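Local atomic coordinates of NAD-dependent epimerase/dehydratase (Veillonella parvula, PDB entry 4HNH), a protein that binds NADP in a Rossmann-type domain and probably acts as a dinucleotide-dependent epimerase or dehydratase. Residues T34-Q39 and T55-S60; G59-P64 and G85-S90. All blocks are in the same frame, centred on the assembly; numbering follows the deposited sequence. Where two conformers were deposited one is given.

Contact 1: T34-Q39 and T55-S60; sequences TLYGRQ and TVIEGS. With NAP (NADP nicotinamide-adenine-dinucleotide phosphate), chain C.
Tyr36 packs closely against Ile57 and Gly59 where two neighbouring parallel strands run out into the cofactor site. Upstream, Leu35 N gives a nearly straight bond to Thr55 O (2.7 Å) and Leu35 O takes one from Ile57 N (2.9 Å). With CG anti to the backbone N (chi1 -176°), the Tyr36 ring is carried toward 57-60: Ile57 CG2 meets its edge at CD1 (3.7 Å), and OH donates to Ser60 O (2.7 Å), also at the ring edge, from above that carbonyl's plane. With the backbone as it stands, a CB on Gly59 would come within 2.3 Å of Tyr36 OH. Beyond the strand ends the contact opens to solvent: at the exposed Gln39, a water joins Gln39 OE1, 2.6 Å from the water oxygen, to Glu58 OE2, which also accepts from Lys41 N. Arg38 swings outward with its guanidinium face over the adenine, NAP N1A lying 3.5 Å above the plane, while the 2'-phosphate sits at its edge, consistent with a preference for NADP. The pair belongs to a beta-alpha-beta unit: strand 7-11 flanks 32-37 on its other side, and helix 64-71 covers Tyr36 and Ile57.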
ATOM      1  N   THR A  34      10.797   6.240  -8.063  1.00 16.61           N
ATOM      2  CA  THR A  34      11.854   6.285  -7.072  1.00 18.02           C
ATOM      3  C   THR A  34      11.549   5.231  -6.008  1.00 16.36           C
ATOM      4  O   THR A  34      10.467   5.219  -5.425  1.00 17.29           O
ATOM      5  CB  THR A  34      11.975   7.691  -6.454  1.00 15.82           C
ATOM      6  OG1 THR A  34      12.374   8.620  -7.473  1.00 18.69           O
ATOM      7  CG2 THR A  34      13.031   7.702  -5.351  1.00 18.27           C
ATOM      8  N   LEU A  35      12.506   4.335  -5.784  1.00 15.01           N
ATOM      9  CA  LEU A  35      12.343   3.220  -4.853  1.00 11.91           C
ATOM     10  C   LEU A  35      13.126   3.496  -3.581  1.00 16.81           C
ATOM     11  O   LEU A  35      14.287   3.891  -3.637  1.00 20.56           O
ATOM     12  CB  LEU A  35      12.852   1.915  -5.485  1.00 14.64           C
ATOM     13  CG  LEU A  35      12.202   1.511  -6.813  1.00 16.53           C
ATOM     14  CD1 LEU A  35      12.812   0.220  -7.354  1.00 13.84           C
ATOM     15  CD2 LEU A  35      10.695   1.351  -6.658  1.00 15.16           C
ATOM     16  N   TYR A  36      12.489   3.281  -2.436  1.00 15.10           N
ATOM     17  CA  TYR A  36      13.119   3.549  -1.157  1.00 13.90           C
ATOM     18  C   TYR A  36      12.944   2.372  -0.208  1.00 16.74           C
ATOM     19  O   TYR A  36      11.842   1.841  -0.057  1.00 15.74           O
ATOM     20  CB  TYR A  36      12.497   4.798  -0.522  1.00 13.03           C
ATOM     21  CG  TYR A  36      13.170   5.196   0.767  1.00 15.86           C
ATOM     22  CD1 TYR A  36      14.374   5.888   0.757  1.00 18.30           C
ATOM     23  CD2 TYR A  36      12.615   4.860   1.996  1.00 15.71           C
ATOM     24  CE1 TYR A  36      14.999   6.253   1.933  1.00 23.88           C
ATOM     25  CE2 TYR A  36      13.239   5.218   3.186  1.00 18.64           C
ATOM     26  CZ  TYR A  36      14.436   5.916   3.146  1.00 18.41           C
ATOM     27  OH  TYR A  36      15.078   6.291   4.308  1.00 21.57           O
ATOM     28  N   GLY A  37      14.027   1.965   0.447  1.00 18.21           N
ATOM     29  CA  GLY A  37      13.921   0.959   1.491  1.00 15.25           C
ATOM     30  C   GLY A  37      15.269   0.425   1.911  1.00 15.86           C
ATOM     31  O   GLY A  37      16.305   0.889   1.437  1.00 17.43           O
ATOM     32  N   ARG A  38      15.261  -0.545   2.819  1.00 19.26           N
ATOM     33  CA  ARG A  38      16.506  -1.059   3.372  1.00 19.90           C
ATOM     34  C   ARG A  38      17.276  -1.929   2.387  1.00 19.09           C
ATOM     35  O   ARG A  38      16.745  -2.923   1.886  1.00 20.44           O
ATOM     36  CB  ARG A  38      16.247  -1.868   4.643  1.00 20.28           C
ATOM     37  CG  ARG A  38      15.701  -1.074   5.816  1.00 34.19           C
ATOM     38  CD  ARG A  38      15.741  -1.944   7.061  1.00 39.08           C
ATOM     39  NE  ARG A  38      15.070  -1.346   8.210  1.00 41.92           N
ATOM     40  CZ  ARG A  38      13.822  -1.625   8.574  1.00 36.30           C
ATOM     41  NH1 ARG A  38      13.095  -2.485   7.872  1.00 39.65           N
ATOM     42  NH2 ARG A  38      13.300  -1.041   9.640  1.00 37.70           N
ATOM     43  N   GLN A  39      18.529  -1.558   2.130  1.00 19.25           N
ATOM     44  CA  GLN A  39      19.450  -2.404   1.372  1.00 20.22           C
ATOM     45  C   GLN A  39      18.923  -2.779  -0.015  1.00 17.58           C
ATOM     46  O   GLN A  39      19.178  -3.879  -0.497  1.00 21.24           O
ATOM     47  CB  GLN A  39      19.766  -3.684   2.159  1.00 21.84           C
ATOM     48  CG  GLN A  39      20.490  -3.458   3.476  1.00 20.71           C
ATOM     49  CD  GLN A  39      21.884  -2.902   3.292  1.00 31.44           C
ATOM     50  OE1 GLN A  39      22.642  -3.352   2.433  1.00 36.85           O
ATOM     51  NE2 GLN A  39      22.236  -1.918   4.108  1.00 44.80           N
ATOM     52  N   THR A  55      14.931   5.128  -9.981  1.00 17.52           N
ATOM     53  CA  THR A  55      15.940   5.696  -9.103  1.00 21.70           C
ATOM     54  C   THR A  55      15.873   4.935  -7.784  1.00 20.44           C
ATOM     55  O   THR A  55      14.785   4.714  -7.242  1.00 18.22           O
ATOM     56  CB  THR A  55      15.691   7.193  -8.835  1.00 21.47           C
ATOM     57  OG1 THR A  55      15.895   7.935 -10.039  1.00 22.16           O
ATOM     58  CG2 THR A  55      16.653   7.713  -7.780  1.00 24.79           C
ATOM     59  N   VAL A  56      17.031   4.527  -7.279  1.00 19.45           N
ATOM     60  CA  VAL A  56      17.094   3.742  -6.049  1.00 16.25           C
ATOM     61  C   VAL A  56      17.760   4.503  -4.912  1.00 20.74           C
ATOM     62  O   VAL A  56      18.886   4.983  -5.053  1.00 21.48           O
ATOM     63  CB  VAL A  56      17.887   2.439  -6.261  1.00 18.78           C
ATOM     64  CG1 VAL A  56      18.055   1.707  -4.945  1.00 21.94           C
ATOM     65  CG2 VAL A  56      17.193   1.546  -7.282  1.00 21.04           C
ATOM     66  N   ILE A  57      17.063   4.592  -3.783  1.00 18.30           N
ATOM     67  CA  ILE A  57      17.612   5.201  -2.582  1.00 17.90           C
ATOM     68  C   ILE A  57      17.480   4.227  -1.414  1.00 18.30           C
ATOM     69  O   ILE A  57      16.400   3.697  -1.156  1.00 21.53           O
ATOM     70  CB  ILE A  57      16.889   6.512  -2.241  1.00 20.15           C
ATOM     71  CG1 ILE A  57      17.083   7.517  -3.380  1.00 22.00           C
ATOM     72  CG2 ILE A  57      17.403   7.060  -0.915  1.00 18.07           C
ATOM     73  CD1 ILE A  57      16.089   8.659  -3.384  1.00 29.94           C
ATOM     74  N   GLU A  58      18.583   3.991  -0.710  1.00 18.89           N
ATOM     75  CA  GLU A  58      18.572   3.069   0.420  1.00 21.53           C
ATOM     76  C   GLU A  58      18.383   3.806   1.738  1.00 25.47           C
ATOM     77  O   GLU A  58      19.015   4.837   1.987  1.00 25.98           O
ATOM     78  CB  GLU A  58      19.865   2.253   0.460  1.00 22.97           C
ATOM     79  CG  GLU A  58      20.088   1.390  -0.775  1.00 23.61           C
ATOM     80  CD  GLU A  58      21.302   0.489  -0.639  1.00 27.20           C
ATOM     81  OE1 GLU A  58      22.369   0.980  -0.204  1.00 27.36           O
ATOM     82  OE2 GLU A  58      21.185  -0.713  -0.963  1.00 27.70           O
ATOM     83  N   GLY A  59      17.508   3.277   2.584  1.00 20.99           N
ATOM     84  CA  GLY A  59      17.319   3.846   3.910  1.00 20.28           C
ATOM     85  C   GLY A  59      16.111   3.259   4.612  1.00 21.48           C
ATOM     86  O   GLY A  59      15.373   2.465   4.031  1.00 17.94           O
ATOM     87  N   SER A  60      15.911   3.642   5.869  1.00 22.37           N
ATOM     88  CA  SER A  60      14.781   3.134   6.632  1.00 19.88           C
ATOM     89  C   SER A  60      13.742   4.237   6.829  1.00 21.02           C
ATOM     90  O   SER A  60      14.039   5.417   6.630  1.00 22.20           O
ATOM     91  CB  SER A  60      15.244   2.602   7.985  1.00 24.99           C
ATOM     92  OG  SER A  60      15.398   3.656   8.916  1.00 28.29           O
TER
HETATM   93  PA  NAP C 301       5.731  -6.941   2.784  1.00 19.26           P
HETATM   94  O1A NAP C 301       6.293  -7.955   1.845  1.00 18.89           O
HETATM   95  O2A NAP C 301       6.212  -7.335   4.148  1.00 20.30           O
HETATM   96  O5B NAP C 301       6.263  -5.508   2.432  1.00 20.32           O
HETATM   97  C5B NAP C 301       6.363  -4.521   3.420  1.00 18.61           C
HETATM   98  C4B NAP C 301       7.619  -3.770   3.224  1.00 13.96           C
HETATM   99  O4B NAP C 301       7.630  -2.607   4.058  1.00 18.46           O
HETATM  100  C3B NAP C 301       8.820  -4.612   3.569  1.00 18.04           C
HETATM  101  O3B NAP C 301       9.612  -4.808   2.457  1.00 19.65           O
HETATM  102  C2B NAP C 301       9.503  -3.814   4.630  1.00 18.74           C
HETATM  103  O2B NAP C 301      10.911  -3.760   4.495  1.00 18.18           O
HETATM  104  C1B NAP C 301       8.948  -2.434   4.421  1.00 21.70           C
HETATM  105  N9A NAP C 301       9.079  -1.702   5.649  1.00 20.40           N
HETATM  106  C8A NAP C 301       8.257  -1.782   6.785  1.00 18.84           C
HETATM  107  N7A NAP C 301       8.747  -0.972   7.724  1.00 19.62           N
HETATM  108  C5A NAP C 301       9.911  -0.338   7.235  1.00 18.31           C
HETATM  109  C6A NAP C 301      10.843   0.612   7.768  1.00 18.35           C
HETATM  110  N6A NAP C 301      10.693   1.108   9.062  1.00 24.52           N
HETATM  111  N1A NAP C 301      11.873   0.996   7.001  1.00 18.94           N
HETATM  112  C2A NAP C 301      12.027   0.540   5.762  1.00 18.76           C
HETATM  113  N3A NAP C 301      11.180  -0.351   5.213  1.00 19.66           N
HETATM  114  C4A NAP C 301      10.136  -0.801   5.910  1.00 18.19           C
HETATM  115  O3  NAP C 301       4.147  -6.925   2.800  1.00 18.29           O
HETATM  116  PN  NAP C 301       3.168  -7.020   1.535  1.00 20.02           P
HETATM  117  O1N NAP C 301       2.836  -8.426   1.156  1.00 19.97           O
HETATM  118  O2N NAP C 301       3.700  -6.426   0.272  1.00 24.37           O
HETATM  119  O5D NAP C 301       1.837  -6.309   2.019  1.00 16.83           O
HETATM  120  C5D NAP C 301       1.839  -4.903   2.219  1.00 18.03           C
HETATM  121  C4D NAP C 301       1.452  -4.537   3.666  1.00 20.53           C
HETATM  122  O4D NAP C 301       0.166  -4.964   4.003  1.00 21.80           O
HETATM  123  C3D NAP C 301       2.378  -5.064   4.738  1.00 17.69           C
HETATM  124  O3D NAP C 301       2.462  -4.125   5.726  1.00 19.06           O
HETATM  125  C2D NAP C 301       1.665  -6.289   5.197  1.00 18.74           C
HETATM  126  O2D NAP C 301       2.045  -6.647   6.475  1.00 21.55           O
HETATM  127  C1D NAP C 301       0.270  -5.791   5.142  1.00 19.40           C
HETATM  128  N1N NAP C 301      -0.777  -6.836   5.004  1.00 20.40           N
HETATM  129  C2N NAP C 301      -0.438  -8.178   4.966  1.00 19.12           C
HETATM  130  C3N NAP C 301      -1.426  -9.149   4.822  1.00 20.32           C
HETATM  131  C7N NAP C 301      -1.067 -10.569   4.779  1.00 27.11           C
HETATM  132  O7N NAP C 301      -1.898 -11.397   4.485  1.00 20.68           O
HETATM  133  N7N NAP C 301       0.282 -10.986   5.069  1.00 38.72           N
HETATM  134  C4N NAP C 301      -2.794  -8.726   4.695  1.00 20.78           C
HETATM  135  C5N NAP C 301      -3.090  -7.300   4.738  1.00 26.25           C
HETATM  136  C6N NAP C 301      -2.080  -6.407   4.884  1.00 22.98           C
HETATM  137  P2B NAP C 301      11.915  -4.905   4.934  1.00 23.60           P
HETATM  138  O1X NAP C 301      11.759  -5.440   6.349  1.00 27.48           O
HETATM  139  O2X NAP C 301      11.735  -6.119   4.033  1.00 25.51           O
HETATM  140  O3X NAP C 301      13.355  -4.421   4.814  1.00 26.40           O
HETATM  141  O   HOH W   1      22.667  -3.016  -0.170  1.00 34.31           O

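Contact 2: G59-P64 and G85-S90; sequences GSFQNP and GSDMAS. With NAP (NADP nicotinamide-adenine-dinucleotide phosphate), chain C.
The adenine pocket of the Rossmann-type domain is closed here, where the turn after strand 54-58 meets the first turns of helix 85-97. Phe61 and Asp87 touch through their CB atoms at 4.0 Å, and both hold the base. Backbone N of Phe61 donates to NAP N1A (2.9 Å), while Asp87 OD2 accepts a weak bond from the exocyclic NAP N6A (3.0 Å), so the two groups read the adenine's hydrogen-bonding edge together. Phe61 also lays one ring face over the base, with NAP C6A 3.2 Å above the ring plane and displaced toward its rim; Asp87 CB stands at the ring edge. A serine in place of Phe61 would probably leave that face of the adenine uncovered and the base freer to tilt. Asp87 divides its carboxylate between two partners: OD1 uses its anti lone pair for NE2 of Gln62, at 2.9 Å and almost straight (174°), with the oxygen lying in the amide plane. Gln62 gets there by bending back at chi2 (-71°), and the same NE2 makes a weak bond to Ser86 OG. The turn itself is type I, from Ser60 to Asn63, reinforced by an ST turn in which Ser60 OG accepts from Gln62 N; Asn63 then caps helix 64-71. One helical turn beyond Ser86, Ser90 in one of its two conformers has OG anti to its backbone N (chi1 180°), from where it donates to Phe61 O at 2.6 Å, in the plane of that carbonyl.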
ATOM      1  N   GLY A  59      17.508   3.277   2.584  1.00 20.99           N
ATOM      2  CA  GLY A  59      17.319   3.846   3.910  1.00 20.28           C
ATOM      3  C   GLY A  59      16.111   3.259   4.612  1.00 21.48           C
ATOM      4  O   GLY A  59      15.373   2.465   4.031  1.00 17.94           O
ATOM      5  N   SER A  60      15.911   3.642   5.869  1.00 22.37           N
ATOM      6  CA  SER A  60      14.781   3.134   6.632  1.00 19.88           C
ATOM      7  C   SER A  60      13.742   4.237   6.829  1.00 21.02           C
ATOM      8  O   SER A  60      14.039   5.417   6.630  1.00 22.20           O
ATOM      9  CB  SER A  60      15.244   2.602   7.985  1.00 24.99           C
ATOM     10  OG  SER A  60      15.398   3.656   8.916  1.00 28.29           O
ATOM     11  N   PHE A  61      12.529   3.851   7.221  1.00 17.76           N
ATOM     12  CA  PHE A  61      11.459   4.829   7.440  1.00 17.72           C
ATOM     13  C   PHE A  61      11.799   5.794   8.574  1.00 22.07           C
ATOM     14  O   PHE A  61      11.062   6.744   8.811  1.00 27.46           O
ATOM     15  CB  PHE A  61      10.121   4.143   7.767  1.00 16.03           C
ATOM     16  CG  PHE A  61       9.492   3.406   6.616  1.00 20.53           C
ATOM     17  CD1 PHE A  61      10.023   3.475   5.336  1.00 20.39           C
ATOM     18  CD2 PHE A  61       8.346   2.643   6.825  1.00 18.81           C
ATOM     19  CE1 PHE A  61       9.431   2.787   4.293  1.00 20.99           C
ATOM     20  CE2 PHE A  61       7.747   1.957   5.779  1.00 20.37           C
ATOM     21  CZ  PHE A  61       8.290   2.028   4.515  1.00 19.19           C
ATOM     22  N   GLN A  62      12.893   5.538   9.284  1.00 20.40           N
ATOM     23  CA  GLN A  62      13.329   6.397  10.384  1.00 25.33           C
ATOM     24  C   GLN A  62      14.512   7.287  10.002  1.00 32.21           C
ATOM     25  O   GLN A  62      15.154   7.877  10.870  1.00 33.66           O
ATOM     26  CB  GLN A  62      13.696   5.559  11.613  1.00 28.76           C
ATOM     27  CG  GLN A  62      12.508   4.926  12.315  1.00 28.46           C
ATOM     28  CD  GLN A  62      11.652   5.941  13.055  1.00 37.84           C
ATOM     29  OE1 GLN A  62      12.159   6.933  13.586  1.00 44.95           O
ATOM     30  NE2 GLN A  62      10.348   5.695  13.098  1.00 32.55           N
ATOM     31  N   ASN A  63      14.794   7.386   8.706  1.00 29.08           N
ATOM     32  CA  ASN A  63      15.859   8.262   8.221  1.00 26.22           C
ATOM     33  C   ASN A  63      15.280   9.506   7.552  1.00 28.98           C
ATOM     34  O   ASN A  63      14.926   9.470   6.372  1.00 29.05           O
ATOM     35  CB  ASN A  63      16.756   7.517   7.236  1.00 26.47           C
ATOM     36  CG  ASN A  63      18.008   8.299   6.880  1.00 41.54           C
ATOM     37  OD1 ASN A  63      18.016   9.531   6.910  1.00 49.04           O
ATOM     38  ND2 ASN A  63      19.075   7.583   6.539  1.00 47.93           N
ATOM     39  N   PRO A  64      15.192  10.616   8.302  1.00 24.25           N
ATOM     40  CA  PRO A  64      14.495  11.816   7.821  1.00 24.61           C
ATOM     41  C   PRO A  64      15.095  12.392   6.538  1.00 23.91           C
ATOM     42  O   PRO A  64      14.352  12.753   5.621  1.00 28.01           O
ATOM     43  CB  PRO A  64      14.657  12.809   8.981  1.00 23.42           C
ATOM     44  CG  PRO A  64      15.851  12.310   9.749  1.00 28.97           C
ATOM     45  CD  PRO A  64      15.818  10.824   9.621  1.00 27.35           C
ATOM     46  N   GLY A  85       3.073   3.370  14.185  1.00 16.83           N
ATOM     47  CA  GLY A  85       2.762   4.780  14.334  1.00 18.38           C
ATOM     48  C   GLY A  85       4.003   5.646  14.196  1.00 17.69           C
ATOM     49  O   GLY A  85       3.977   6.688  13.549  1.00 15.72           O
ATOM     50  N   SER A  86       5.106   5.206  14.792  1.00 16.86           N
ATOM     51  CA  SER A  86       6.337   5.988  14.742  1.00 19.76           C
ATOM     52  C   SER A  86       6.888   6.079  13.324  1.00 21.21           C
ATOM     53  O   SER A  86       7.343   7.141  12.891  1.00 16.30           O
ATOM     54  CB  SER A  86       7.397   5.375  15.655  1.00 20.56           C
ATOM     55  OG  SER A  86       8.537   6.219  15.722  1.00 28.23           O
ATOM     56  N   ASP A  87       6.862   4.964  12.602  1.00 19.69           N
ATOM     57  CA  ASP A  87       7.337   4.957  11.221  1.00 15.61           C
ATOM     58  C   ASP A  87       6.415   5.818  10.368  1.00 15.66           C
ATOM     59  O   ASP A  87       6.879   6.579   9.519  1.00 15.18           O
ATOM     60  CB  ASP A  87       7.397   3.535  10.652  1.00 18.03           C
ATOM     61  CG  ASP A  87       8.541   2.707  11.238  1.00 23.99           C
ATOM     62  OD1 ASP A  87       9.460   3.290  11.852  1.00 25.30           O
ATOM     63  OD2 ASP A  87       8.518   1.467  11.070  1.00 25.57           O
ATOM     64  N   MET A  88       5.107   5.704  10.606  1.00 13.79           N
ATOM     65  CA  MET A  88       4.148   6.475   9.828  1.00 11.94           C
ATOM     66  C   MET A  88       4.347   7.964  10.083  1.00 13.49           C
ATOM     67  O   MET A  88       4.237   8.782   9.156  1.00 16.04           O
ATOM     68  CB  MET A  88       2.711   6.054  10.153  1.00 16.52           C
ATOM     69  CG  MET A  88       1.637   6.587   9.176  1.00 18.47           C
ATOM     70  SD  MET A  88       1.700   5.859   7.501  1.00 21.88           S
ATOM     71  CE  MET A  88       2.631   7.147   6.650  1.00 19.04           C
ATOM     72  N   ALA A  89       4.644   8.315  11.328  1.00 12.32           N
ATOM     73  CA  ALA A  89       4.882   9.711  11.692  1.00 13.54           C
ATOM     74  C   ALA A  89       6.121  10.267  10.986  1.00 17.95           C
ATOM     75  O   ALA A  89       6.146  11.431  10.578  1.00 16.26           O
ATOM     76  CB  ALA A  89       5.025   9.862  13.207  1.00 18.16           C
ATOM     77  N   SER A  90       7.155   9.445  10.870  1.00 15.40           N
ATOM     78  CA  SER A  90       8.386   9.861  10.216  0.55 14.50           C
ATOM     79  C   SER A  90       8.136  10.149   8.739  1.00 15.04           C
ATOM     80  O   SER A  90       8.671  11.108   8.171  1.00 15.76           O
ATOM     81  CB  SER A  90       9.451   8.775  10.376  0.55 16.86           C
ATOM     82  OG  SER A  90      10.661   9.146   9.748  0.55 16.92           O
TER
HETATM   83  PA  NAP C 301       5.731  -6.941   2.784  1.00 19.26           P
HETATM   84  O1A NAP C 301       6.293  -7.955   1.845  1.00 18.89           O
HETATM   85  O2A NAP C 301       6.212  -7.335   4.148  1.00 20.30           O
HETATM   86  O5B NAP C 301       6.263  -5.508   2.432  1.00 20.32           O
HETATM   87  C5B NAP C 301       6.363  -4.521   3.420  1.00 18.61           C
HETATM   88  C4B NAP C 301       7.619  -3.770   3.224  1.00 13.96           C
HETATM   89  O4B NAP C 301       7.630  -2.607   4.058  1.00 18.46           O
HETATM   90  C3B NAP C 301       8.820  -4.612   3.569  1.00 18.04           C
HETATM   91  O3B NAP C 301       9.612  -4.808   2.457  1.00 19.65           O
HETATM   92  C2B NAP C 301       9.503  -3.814   4.630  1.00 18.74           C
HETATM   93  O2B NAP C 301      10.911  -3.760   4.495  1.00 18.18           O
HETATM   94  C1B NAP C 301       8.948  -2.434   4.421  1.00 21.70           C
HETATM   95  N9A NAP C 301       9.079  -1.702   5.649  1.00 20.40           N
HETATM   96  C8A NAP C 301       8.257  -1.782   6.785  1.00 18.84           C
HETATM   97  N7A NAP C 301       8.747  -0.972   7.724  1.00 19.62           N
HETATM   98  C5A NAP C 301       9.911  -0.338   7.235  1.00 18.31           C
HETATM   99  C6A NAP C 301      10.843   0.612   7.768  1.00 18.35           C
HETATM  100  N6A NAP C 301      10.693   1.108   9.062  1.00 24.52           N
HETATM  101  N1A NAP C 301      11.873   0.996   7.001  1.00 18.94           N
HETATM  102  C2A NAP C 301      12.027   0.540   5.762  1.00 18.76           C
HETATM  103  N3A NAP C 301      11.180  -0.351   5.213  1.00 19.66           N
HETATM  104  C4A NAP C 301      10.136  -0.801   5.910  1.00 18.19           C
HETATM  105  O3  NAP C 301       4.147  -6.925   2.800  1.00 18.29           O
HETATM  106  PN  NAP C 301       3.168  -7.020   1.535  1.00 20.02           P
HETATM  107  O1N NAP C 301       2.836  -8.426   1.156  1.00 19.97           O
HETATM  108  O2N NAP C 301       3.700  -6.426   0.272  1.00 24.37           O
HETATM  109  O5D NAP C 301       1.837  -6.309   2.019  1.00 16.83           O
HETATM  110  C5D NAP C 301       1.839  -4.903   2.219  1.00 18.03           C
HETATM  111  C4D NAP C 301       1.452  -4.537   3.666  1.00 20.53           C
HETATM  112  O4D NAP C 301       0.166  -4.964   4.003  1.00 21.80           O
HETATM  113  C3D NAP C 301       2.378  -5.064   4.738  1.00 17.69           C
HETATM  114  O3D NAP C 301       2.462  -4.125   5.726  1.00 19.06           O
HETATM  115  C2D NAP C 301       1.665  -6.289   5.197  1.00 18.74           C
HETATM  116  O2D NAP C 301       2.045  -6.647   6.475  1.00 21.55           O
HETATM  117  C1D NAP C 301       0.270  -5.791   5.142  1.00 19.40           C
HETATM  118  N1N NAP C 301      -0.777  -6.836   5.004  1.00 20.40           N
HETATM  119  C2N NAP C 301      -0.438  -8.178   4.966  1.00 19.12           C
HETATM  120  C3N NAP C 301      -1.426  -9.149   4.822  1.00 20.32           C
HETATM  121  C7N NAP C 301      -1.067 -10.569   4.779  1.00 27.11           C
HETATM  122  O7N NAP C 301      -1.898 -11.397   4.485  1.00 20.68           O
HETATM  123  N7N NAP C 301       0.282 -10.986   5.069  1.00 38.72           N
HETATM  124  C4N NAP C 301      -2.794  -8.726   4.695  1.00 20.78           C
HETATM  125  C5N NAP C 301      -3.090  -7.300   4.738  1.00 26.25           C
HETATM  126  C6N NAP C 301      -2.080  -6.407   4.884  1.00 22.98           C
HETATM  127  P2B NAP C 301      11.915  -4.905   4.934  1.00 23.60           P
HETATM  128  O1X NAP C 301      11.759  -5.440   6.349  1.00 27.48           O
HETATM  129  O2X NAP C 301      11.735  -6.119   4.033  1.00 25.51           O
HETATM  130  O3X NAP C 301      13.355  -4.421   4.814  1.00 26.40           O

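In the fold
Contact 1 and contact 2 share Gly59 and Ser60, so the chain leaves one directly into the other, and their centres lie about 13 Å apart. The first is partly buried and knits adjacent strands of the central sheet, mostly through regular backbone bonds and apolar side chains. The second is a surface contact between a loop and a helix, carried by side-chain polar groups, with no backbone-to-backbone bond between its segments. They also touch, Tyr36 CE2 lying 4.2 Å from Phe61 CD1. Around NADP their roles differ: contact 1 brings a cationic group to the adenosine end and its 2'-phosphate, whereas contact 2 supplies an aromatic face and the bonds to the base.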